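PDB 3LMC: peptidase, zinc-dependent from Methanocorpusculum labreanum, which probably acts as a zinc-dependent metallopeptidase of the M54 family, and binds one zinc ion and one iron ion. Local coordinates for residues 90-95 / 149-154; 106-111 / 123-128; 18-23 / 31-36. All blocks are in the same frame, centred on the assembly; numbering follows the deposited sequence.

Interaction 1: 90-95 / 149-154; sequences KILLVT and HEIGHL. With ZN (zinc ion), chain C.
Leu92 and Ile151 meet in a buried apolar contact between a central strand of the main sheet and the helix that carries two of the zinc ligands. Strand 90-94 and helix 149-154 run nearly antiparallel, at 156°, with their axes 9.3 Å apart at the closest point. The two side chains cross at about a right angle. With CG anti to the backbone N (chi1 172°), the Leu92 branch carries CD2 to the end of Ile151, 3.7 Å from Ile151 CD1. Leu92 CB touches the same methyl.

One turn on, Leu154 CD2 lies by the backbone carbonyl of Ile91 and the CB of Lys90. The aliphatic part of Lys90 passes the C-terminal end of the segment, with CE 4.2 Å from Leu154 O. A water joins the two residues: it accepts from Lys90 NZ at 2.7 Å and donates to Leu154 O at 2.8 Å. Lys90 NZ also bonds to His86 O, so its buried amine has a protein partner as well.

Another side of the same helix gives two ligands to the metal. His149 NE2 and His153 NE2 each bind the zinc ion at 2.2 Å. His159 is the third protein ligand, and a water 2.4 Å from the zinc ion donates a bond to Glu150 OE1. In other HExxH peptidases this glutamate is thought to activate the metal-bound water; the bond to OE1 is consistent with that. His149 ND1 and His153 ND1 are bonded to Ile166 O and Leu157 O, which fixes the turn of both rings.

Strands 3-7 and 117-120 flank strand 90-94. Helix 53-66 packs against Ile91 and Leu93, whereas helix 136-154 meets Lys90 and Leu92.

Interaction 2: 106-111 / 123-128; sequences FVFGLA and HRLQNE
Phe106 and Arg124 form a cation-pi stack where strand 106-112, at one edge of the mixed five-stranded sheet, meets the loop that follows strand 117-120. The guanidinium lies flat on one face of the ring, with the planes 1° apart. Arg124 CZ is 4.3 Å from the centroid of the Phe106 ring, off-centre. The Arg124 chain is extended from CG to NE, and its CD also sits over that face in a CH-pi contact, 4.0 Å from the centroid of the Phe106 ring. The charged end has a second partner: Arg124 NE forms a salt bridge with Asp98. A leucine in place of Arg124 would probably leave Asp98 without this charge partner and the Phe106 face without its flat cover.

The apolar part lies deeper. A chi1 of -60° turns the Phe108 ring toward the loop, where it meets Arg124 and Leu125. Arg124 CB comes to the ring edge, 3.8 Å from Phe108 CE1. Helix 173-178 packs on Phe108 and Leu125 through Leu173 and Leu176. The nearest atom of the Phe108 side chain is about 9 Å from the zinc ion.

Within the loop, Gln126 NE2 donates to His123 O at 3.2 Å. The closest approach between the segments is at the obliquely placed Leu125 methyl, with CD2 3.3 Å from Phe108 CD1.

Interaction 3: 18-23 / 31-36; sequences PVSEEL and VSRIDD
Ser20 and Val31 form the close part of a helix-on-strand contact. Helix 18-23 and strand 31-34 run almost antiparallel, at 165°, with their axes 8.2 Å apart. The small serine suits this approach: its CA is the one nearest to that of Val31, at 6.3 Å. Ser20 OG stands anti to the backbone N (chi1 178°) and points at the Val31 backbone. It lies 3.5 Å from Val31 O and also meets Val31 CG1. The branched Val31 side chain covers the helix backbone here, with CB 4.0 Å from Ser20 O. Its other methyl, CG2, turns to the next turn of the helix and sits 4.5 Å from Leu23 CB. Leu23 is buried and also packs on Leu5 of strand 3-7.

The Arg33 side is looser and more exposed. Its chain runs extended through chi1 and chi2, which puts CD 3.8 Å from Ser20 CB. The bend at chi3 (71°) then swings the guanidinium so that Ser20 OG lies at its edge, near its plane. Asp35 OD2 lies at the guanidinium edge too, and makes a long salt bridge to Arg33 NE, 3.7 Å away. Glu21 is farther still: its OE2 is 5.2 Å from Arg33 NH1, so any attraction between these opposite charges is probably only long-range. Glu21 instead has its salt bridge with Arg17.

Strand 31-34 is an outermost strand of the sheet and pairs in parallel with strand 3-7. Helix 16-27 connects the two and packs across them, making the contact part of a beta-alpha-beta unit.

In the fold
Interaction 1 is the core contact, its centre about 3 Å from the centre of the chain; interactions 2 and 3 lie farther out and are only partly buried. All three reach the same five-stranded sheet. Interaction 1 uses an inner strand, and interactions 2 and 3 involve its two outermost strands. Chemistry follows place: methyl packing with a water bridge in the middle, a cation-pi stack at one edge, and a serine-valine contact with an exposed arginine at the other. Interaction 1 touches both others. Its Glu150 and His153 pack on Ala111, and its Leu92 CD2 meets Leu23 CD1. Interactions 2 and 3 do not touch.

Interaction 1: 90-95 / 149-154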
loop_
_atom_site.group_PDB
_atom_site.type_symbol
_atom_site.label_atom_id
_atom_site.label_comp_id
_atom_site.label_asym_id
_atom_site.label_seq_id
_atom_site.Cartn_x
_atom_site.Cartn_y
_atom_site.Cartn_z
ATOM N N LYS A 90 6.332 7.432 5.600
ATOM C CA LYS A 90 5.120 6.722 5.246
ATOM C C LYS A 90 5.522 5.348 4.760
ATOM O O LYS A 90 6.502 5.215 4.032
ATOM C CB LYS A 90 4.396 7.455 4.123
ATOM C CG LYS A 90 4.097 8.928 4.418
ATOM C CD LYS A 90 3.403 9.119 5.751
ATOM C CE LYS A 90 2.972 10.611 5.937
ATOM N NZ LYS A 90 2.315 10.808 7.270
ATOM N N ILE A 91 4.777 4.324 5.157
ATOM C CA ILE A 91 5.043 2.975 4.672
ATOM C C ILE A 91 3.838 2.361 3.975
ATOM O O ILE A 91 2.726 2.404 4.498
ATOM C CB ILE A 91 5.457 2.059 5.824
ATOM C CG1 ILE A 91 6.771 2.563 6.430
ATOM C CG2 ILE A 91 5.535 0.592 5.362
ATOM C CD1 ILE A 91 7.134 1.898 7.754
ATOM N N LEU A 92 4.074 1.787 2.799
ATOM C CA LEU A 92 3.094 0.930 2.136
ATOM C C LEU A 92 3.599 -0.511 2.200
ATOM O O LEU A 92 4.635 -0.844 1.612
ATOM C CB LEU A 92 2.903 1.346 0.670
ATOM C CG LEU A 92 2.046 0.398 -0.197
ATOM C CD1 LEU A 92 0.658 0.216 0.401
ATOM C CD2 LEU A 92 1.940 0.849 -1.673
ATOM N N LEU A 93 2.865 -1.363 2.912
ATOM C CA LEU A 93 3.178 -2.791 2.999
ATOM C C LEU A 93 2.467 -3.539 1.854
ATOM O O LEU A 93 1.263 -3.376 1.639
ATOM C CB LEU A 93 2.703 -3.339 4.349
ATOM C CG LEU A 93 3.290 -4.594 5.012
ATOM C CD1 LEU A 93 2.191 -5.443 5.654
ATOM C CD2 LEU A 93 4.144 -5.413 4.082
ATOM N N VAL A 94 3.220 -4.342 1.114
ATOM C CA VAL A 94 2.646 -5.207 0.073
ATOM C C VAL A 94 2.705 -6.618 0.622
ATOM O O VAL A 94 3.792 -7.162 0.805
ATOM C CB VAL A 94 3.452 -5.124 -1.225
ATOM C CG1 VAL A 94 2.940 -6.136 -2.247
ATOM C CG2 VAL A 94 3.384 -3.715 -1.790
ATOM N N THR A 95 1.543 -7.198 0.915
ATOM C CA THR A 95 1.472 -8.455 1.660
ATOM C C THR A 95 0.721 -9.535 0.880
ATOM O O THR A 95 -0.215 -9.230 0.140
ATOM C CB THR A 95 0.738 -8.245 2.999
ATOM O OG1 THR A 95 0.577 -9.509 3.669
ATOM C CG2 THR A 95 -0.642 -7.656 2.745
ATOM N N HIS A 149 -3.305 4.649 -4.522
ATOM C CA HIS A 149 -4.573 5.011 -3.891
ATOM C C HIS A 149 -4.413 5.103 -2.370
ATOM O O HIS A 149 -4.657 6.145 -1.778
ATOM C CB HIS A 149 -5.631 3.963 -4.242
ATOM C CG HIS A 149 -6.945 4.178 -3.564
ATOM N ND1 HIS A 149 -8.008 4.799 -4.183
ATOM C CD2 HIS A 149 -7.367 3.861 -2.317
ATOM C CE1 HIS A 149 -9.027 4.861 -3.345
ATOM N NE2 HIS A 149 -8.665 4.296 -2.210
ATOM N N GLU A 150 -3.991 4.004 -1.752
ATOM C CA GLU A 150 -3.760 3.952 -0.321
ATOM C C GLU A 150 -2.796 5.031 0.145
ATOM O O GLU A 150 -3.043 5.665 1.160
ATOM C CB GLU A 150 -3.225 2.585 0.100
ATOM C CG GLU A 150 -4.090 1.397 -0.319
ATOM C CD GLU A 150 -5.542 1.550 0.093
ATOM O OE1 GLU A 150 -5.899 2.566 0.726
ATOM O OE2 GLU A 150 -6.340 0.647 -0.213
ATOM N N ILE A 151 -1.705 5.231 -0.595
ATOM C CA ILE A 151 -0.706 6.239 -0.248
ATOM C C ILE A 151 -1.249 7.663 -0.382
ATOM O O ILE A 151 -0.842 8.566 0.354
ATOM C CB ILE A 151 0.560 6.120 -1.118
ATOM C CG1 ILE A 151 1.389 4.900 -0.680
ATOM C CG2 ILE A 151 1.406 7.378 -0.965
ATOM C CD1 ILE A 151 2.524 4.534 -1.666
ATOM N N GLY A 152 -2.152 7.864 -1.337
ATOM C CA GLY A 152 -2.821 9.138 -1.469
ATOM C C GLY A 152 -3.567 9.463 -0.188
ATOM O O GLY A 152 -3.475 10.582 0.303
ATOM N N HIS A 153 -4.304 8.490 0.354
ATOM C CA HIS A 153 -4.965 8.656 1.658
ATOM C C HIS A 153 -4.004 9.134 2.757
ATOM O O HIS A 153 -4.345 9.966 3.583
ATOM C CB HIS A 153 -5.557 7.338 2.131
ATOM C CG HIS A 153 -6.796 6.925 1.417
ATOM N ND1 HIS A 153 -7.834 7.794 1.163
ATOM C CD2 HIS A 153 -7.192 5.715 0.951
ATOM C CE1 HIS A 153 -8.805 7.144 0.547
ATOM N NE2 HIS A 153 -8.441 5.881 0.412
ATOM N N LEU A 154 -2.807 8.566 2.789
ATOM C CA LEU A 154 -1.822 8.973 3.785
ATOM C C LEU A 154 -1.499 10.476 3.672
ATOM O O LEU A 154 -1.039 11.108 4.632
ATOM C CB LEU A 154 -0.562 8.111 3.645
ATOM C CG LEU A 154 -0.458 6.905 4.587
ATOM C CD1 LEU A 154 -1.811 6.386 5.074
ATOM C CD2 LEU A 154 0.387 5.802 3.990
HETATM ZN ZN ZN C . -9.649 4.161 -0.251
HETATM O O HOH W 1 -0.164 9.833 6.915
HETATM O O HOH W 2 -8.783 2.379 1.049
#

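Interaction 2: 106-111 / 123-128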
loop_
_atom_site.group_PDB
_atom_site.type_symbol
_atom_site.label_atom_id
_atom_site.label_comp_id
_atom_site.label_asym_id
_atom_site.label_seq_id
_atom_site.Cartn_x
_atom_site.Cartn_y
_atom_site.Cartn_z
ATOM N N PHE A 106 -13.961 -8.104 2.191
ATOM C CA PHE A 106 -12.539 -8.088 1.900
ATOM C C PHE A 106 -12.156 -6.675 1.468
ATOM O O PHE A 106 -13.016 -5.862 1.166
ATOM C CB PHE A 106 -12.214 -9.068 0.773
ATOM C CG PHE A 106 -12.590 -8.562 -0.591
ATOM C CD1 PHE A 106 -13.841 -8.834 -1.123
ATOM C CD2 PHE A 106 -11.700 -7.786 -1.333
ATOM C CE1 PHE A 106 -14.199 -8.357 -2.379
ATOM C CE2 PHE A 106 -12.054 -7.307 -2.594
ATOM C CZ PHE A 106 -13.302 -7.594 -3.116
ATOM N N VAL A 107 -10.862 -6.388 1.432
ATOM C CA VAL A 107 -10.371 -5.173 0.796
ATOM C C VAL A 107 -9.130 -5.529 -0.020
ATOM O O VAL A 107 -8.429 -6.486 0.312
ATOM C CB VAL A 107 -10.034 -4.055 1.840
ATOM C CG1 VAL A 107 -11.271 -3.667 2.640
ATOM C CG2 VAL A 107 -8.933 -4.494 2.789
ATOM N N PHE A 108 -8.867 -4.785 -1.092
ATOM C CA PHE A 108 -7.592 -4.897 -1.806
ATOM C C PHE A 108 -6.494 -4.170 -1.000
ATOM O O PHE A 108 -5.308 -4.450 -1.142
ATOM C CB PHE A 108 -7.667 -4.260 -3.204
ATOM C CG PHE A 108 -8.695 -4.874 -4.133
ATOM C CD1 PHE A 108 -8.598 -6.191 -4.533
ATOM C CD2 PHE A 108 -9.731 -4.094 -4.646
ATOM C CE1 PHE A 108 -9.533 -6.748 -5.413
ATOM C CE2 PHE A 108 -10.669 -4.635 -5.512
ATOM C CZ PHE A 108 -10.566 -5.966 -5.902
ATOM N N GLY A 109 -6.895 -3.222 -0.169
ATOM C CA GLY A 109 -5.931 -2.465 0.616
ATOM C C GLY A 109 -6.610 -1.583 1.642
ATOM O O GLY A 109 -7.834 -1.529 1.695
ATOM N N LEU A 110 -5.824 -0.872 2.449
ATOM C CA LEU A 110 -6.377 -0.036 3.495
ATOM C C LEU A 110 -5.309 0.937 3.962
ATOM O O LEU A 110 -4.119 0.648 3.854
ATOM C CB LEU A 110 -6.825 -0.901 4.669
ATOM C CG LEU A 110 -7.717 -0.245 5.713
ATOM C CD1 LEU A 110 -9.038 0.144 5.071
ATOM C CD2 LEU A 110 -7.954 -1.194 6.858
ATOM N N ALA A 111 -5.726 2.085 4.486
ATOM C CA ALA A 111 -4.768 3.093 4.942
ATOM C C ALA A 111 -5.153 3.560 6.329
ATOM O O ALA A 111 -6.334 3.550 6.677
ATOM C CB ALA A 111 -4.744 4.268 3.977
ATOM N N HIS A 123 -3.372 -10.538 -3.174
ATOM C CA HIS A 123 -4.069 -11.834 -3.168
ATOM C C HIS A 123 -5.230 -11.895 -4.151
ATOM O O HIS A 123 -5.420 -12.902 -4.819
ATOM C CB HIS A 123 -4.564 -12.211 -1.775
ATOM C CG HIS A 123 -5.015 -13.639 -1.670
ATOM N ND1 HIS A 123 -6.344 -14.000 -1.602
ATOM C CD2 HIS A 123 -4.310 -14.796 -1.655
ATOM C CE1 HIS A 123 -6.439 -15.314 -1.516
ATOM N NE2 HIS A 123 -5.219 -15.824 -1.551
ATOM N N ARG A 124 -6.014 -10.823 -4.233
ATOM C CA ARG A 124 -7.119 -10.767 -5.183
ATOM C C ARG A 124 -6.826 -9.933 -6.430
ATOM O O ARG A 124 -7.722 -9.705 -7.257
ATOM C CB ARG A 124 -8.374 -10.259 -4.488
ATOM C CG ARG A 124 -8.886 -11.250 -3.438
ATOM C CD ARG A 124 -10.145 -10.753 -2.769
ATOM N NE ARG A 124 -10.473 -11.547 -1.591
ATOM C CZ ARG A 124 -11.631 -12.160 -1.392
ATOM N NH1 ARG A 124 -12.594 -12.093 -2.303
ATOM N NH2 ARG A 124 -11.836 -12.827 -0.266
ATOM N N LEU A 125 -5.580 -9.480 -6.557
ATOM C CA LEU A 125 -5.136 -8.718 -7.725
ATOM C C LEU A 125 -4.499 -9.637 -8.758
ATOM O O LEU A 125 -4.574 -9.379 -9.962
ATOM C CB LEU A 125 -4.134 -7.629 -7.309
ATOM C CG LEU A 125 -4.649 -6.671 -6.235
ATOM C CD1 LEU A 125 -3.649 -5.522 -5.923
ATOM C CD2 LEU A 125 -6.013 -6.104 -6.648
ATOM N N GLN A 126 -3.878 -10.711 -8.276
ATOM C CA GLN A 126 -3.264 -11.709 -9.132
ATOM C C GLN A 126 -4.300 -12.416 -10.024
ATOM O O GLN A 126 -5.375 -12.815 -9.559
ATOM C CB GLN A 126 -2.499 -12.732 -8.270
ATOM C CG GLN A 126 -3.371 -13.465 -7.256
ATOM C CD GLN A 126 -2.626 -14.584 -6.533
ATOM O OE1 GLN A 126 -1.544 -15.013 -6.960
ATOM N NE2 GLN A 126 -3.209 -15.068 -5.437
ATOM N N ASN A 127 -3.984 -12.550 -11.306
ATOM C CA ASN A 127 -4.797 -13.368 -12.208
ATOM C C ASN A 127 -5.113 -14.752 -11.611
ATOM O O ASN A 127 -6.224 -15.261 -11.744
ATOM C CB ASN A 127 -4.069 -13.572 -13.545
ATOM C CG ASN A 127 -4.456 -12.550 -14.608
ATOM O OD1 ASN A 127 -5.135 -11.560 -14.335
ATOM N ND2 ASN A 127 -4.018 -12.800 -15.843
ATOM N N GLU A 128 -4.126 -15.374 -10.976
ATOM C CA GLU A 128 -4.296 -16.732 -10.467
ATOM C C GLU A 128 -5.462 -16.894 -9.490
ATOM O O GLU A 128 -6.049 -17.968 -9.408
ATOM C CB GLU A 128 -3.012 -17.241 -9.822
ATOM C CG GLU A 128 -1.861 -17.407 -10.807
ATOM C CD GLU A 128 -0.998 -16.156 -10.892
ATOM O OE1 GLU A 128 -1.545 -15.035 -10.800
ATOM O OE2 GLU A 128 0.233 -16.296 -11.038
#

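Interaction 3: 18-23 / 31-36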
loop_
_atom_site.group_PDB
_atom_site.type_symbol
_atom_site.label_atom_id
_atom_site.label_comp_id
_atom_site.label_asym_id
_atom_site.label_seq_id
_atom_site.Cartn_x
_atom_site.Cartn_y
_atom_site.Cartn_z
ATOM N N PRO A 18 9.764 -2.635 -10.551
ATOM C CA PRO A 18 8.812 -1.913 -11.407
ATOM C C PRO A 18 7.709 -1.235 -10.602
ATOM O O PRO A 18 7.373 -0.082 -10.867
ATOM C CB PRO A 18 8.205 -3.020 -12.293
ATOM C CG PRO A 18 9.166 -4.125 -12.240
ATOM C CD PRO A 18 9.823 -4.069 -10.886
ATOM N N VAL A 19 7.142 -1.941 -9.633
ATOM C CA VAL A 19 6.112 -1.337 -8.794
ATOM C C VAL A 19 6.628 -0.087 -8.067
ATOM O O VAL A 19 5.985 0.969 -8.056
ATOM C CB VAL A 19 5.558 -2.335 -7.773
ATOM C CG1 VAL A 19 4.724 -1.592 -6.711
ATOM C CG2 VAL A 19 4.721 -3.388 -8.496
ATOM N N SER A 20 7.799 -0.212 -7.459
ATOM C CA SER A 20 8.467 0.925 -6.842
ATOM C C SER A 20 8.607 2.107 -7.821
ATOM O O SER A 20 8.354 3.253 -7.464
ATOM C CB SER A 20 9.858 0.489 -6.384
ATOM O OG SER A 20 10.551 1.581 -5.821
ATOM N N GLU A 21 9.024 1.830 -9.054
ATOM C CA GLU A 21 9.344 2.904 -10.004
ATOM C C GLU A 21 8.102 3.597 -10.542
ATOM O O GLU A 21 8.102 4.812 -10.711
ATOM C CB GLU A 21 10.229 2.375 -11.149
ATOM C CG GLU A 21 11.613 1.962 -10.650
ATOM C CD GLU A 21 12.404 1.169 -11.660
ATOM O OE1 GLU A 21 11.943 1.041 -12.817
ATOM O OE2 GLU A 21 13.496 0.678 -11.293
ATOM N N GLU A 22 7.045 2.823 -10.787
ATOM C CA GLU A 22 5.767 3.374 -11.247
ATOM C C GLU A 22 4.995 4.087 -10.128
ATOM O O GLU A 22 4.263 5.049 -10.383
ATOM C CB GLU A 22 4.899 2.263 -11.823
ATOM C CG GLU A 22 5.536 1.497 -12.959
ATOM C CD GLU A 22 4.500 0.820 -13.852
ATOM O OE1 GLU A 22 3.287 1.047 -13.649
ATOM O OE2 GLU A 22 4.903 0.086 -14.771
ATOM N N LEU A 23 5.134 3.600 -8.896
ATOM C CA LEU A 23 4.542 4.284 -7.765
ATOM C C LEU A 23 5.215 5.636 -7.684
ATOM O O LEU A 23 4.556 6.659 -7.518
ATOM C CB LEU A 23 4.754 3.516 -6.459
ATOM C CG LEU A 23 3.742 2.428 -6.085
ATOM C CD1 LEU A 23 4.092 1.806 -4.730
ATOM C CD2 LEU A 23 2.335 3.022 -6.061
ATOM N N VAL A 31 10.454 6.943 -3.936
ATOM C CA VAL A 31 9.917 5.817 -3.193
ATOM C C VAL A 31 11.045 4.821 -2.986
ATOM O O VAL A 31 11.653 4.350 -3.952
ATOM C CB VAL A 31 8.768 5.142 -3.987
ATOM C CG1 VAL A 31 8.324 3.832 -3.328
ATOM C CG2 VAL A 31 7.605 6.090 -4.136
ATOM N N SER A 32 11.341 4.515 -1.729
ATOM C CA SER A 32 12.401 3.571 -1.399
ATOM C C SER A 32 11.838 2.165 -1.228
ATOM O O SER A 32 10.776 1.987 -0.636
ATOM C CB SER A 32 13.126 4.008 -0.128
ATOM O OG SER A 32 14.060 3.017 0.286
ATOM N N ARG A 33 12.569 1.178 -1.740
ATOM C CA ARG A 33 12.103 -0.197 -1.814
ATOM C C ARG A 33 12.781 -1.094 -0.783
ATOM O O ARG A 33 14.008 -1.121 -0.681
ATOM C CB ARG A 33 12.371 -0.735 -3.218
ATOM C CG ARG A 33 11.733 -2.070 -3.522
ATOM C CD ARG A 33 11.887 -2.383 -4.994
ATOM N NE ARG A 33 13.263 -2.703 -5.343
ATOM C CZ ARG A 33 14.105 -1.863 -5.934
ATOM N NH1 ARG A 33 13.722 -0.626 -6.248
ATOM N NH2 ARG A 33 15.335 -2.271 -6.214
ATOM N N ILE A 34 11.973 -1.816 -0.011
ATOM C CA ILE A 34 12.470 -2.861 0.886
ATOM C C ILE A 34 11.821 -4.172 0.463
ATOM O O ILE A 34 10.609 -4.323 0.603
ATOM C CB ILE A 34 12.077 -2.600 2.367
ATOM C CG1 ILE A 34 12.570 -1.240 2.851
ATOM C CG2 ILE A 34 12.622 -3.704 3.272
ATOM C CD1 ILE A 34 11.861 -0.768 4.139
ATOM N N ASP A 35 12.594 -5.125 -0.061
ATOM C CA ASP A 35 11.971 -6.360 -0.533
ATOM C C ASP A 35 12.743 -7.608 -0.136
ATOM O O ASP A 35 12.677 -8.635 -0.820
ATOM C CB ASP A 35 11.742 -6.327 -2.044
ATOM C CG ASP A 35 13.035 -6.297 -2.839
ATOM O OD1 ASP A 35 14.124 -6.416 -2.237
ATOM O OD2 ASP A 35 12.960 -6.160 -4.084
ATOM N N ASP A 36 13.470 -7.516 0.975
ATOM C CA ASP A 36 14.270 -8.637 1.448
ATOM C C ASP A 36 13.804 -9.086 2.823
ATOM O O ASP A 36 14.590 -9.107 3.764
ATOM C CB ASP A 36 15.762 -8.277 1.484
ATOM C CG ASP A 36 16.077 -7.129 2.441
ATOM O OD1 ASP A 36 15.158 -6.349 2.772
ATOM O OD2 ASP A 36 17.253 -7.008 2.857
#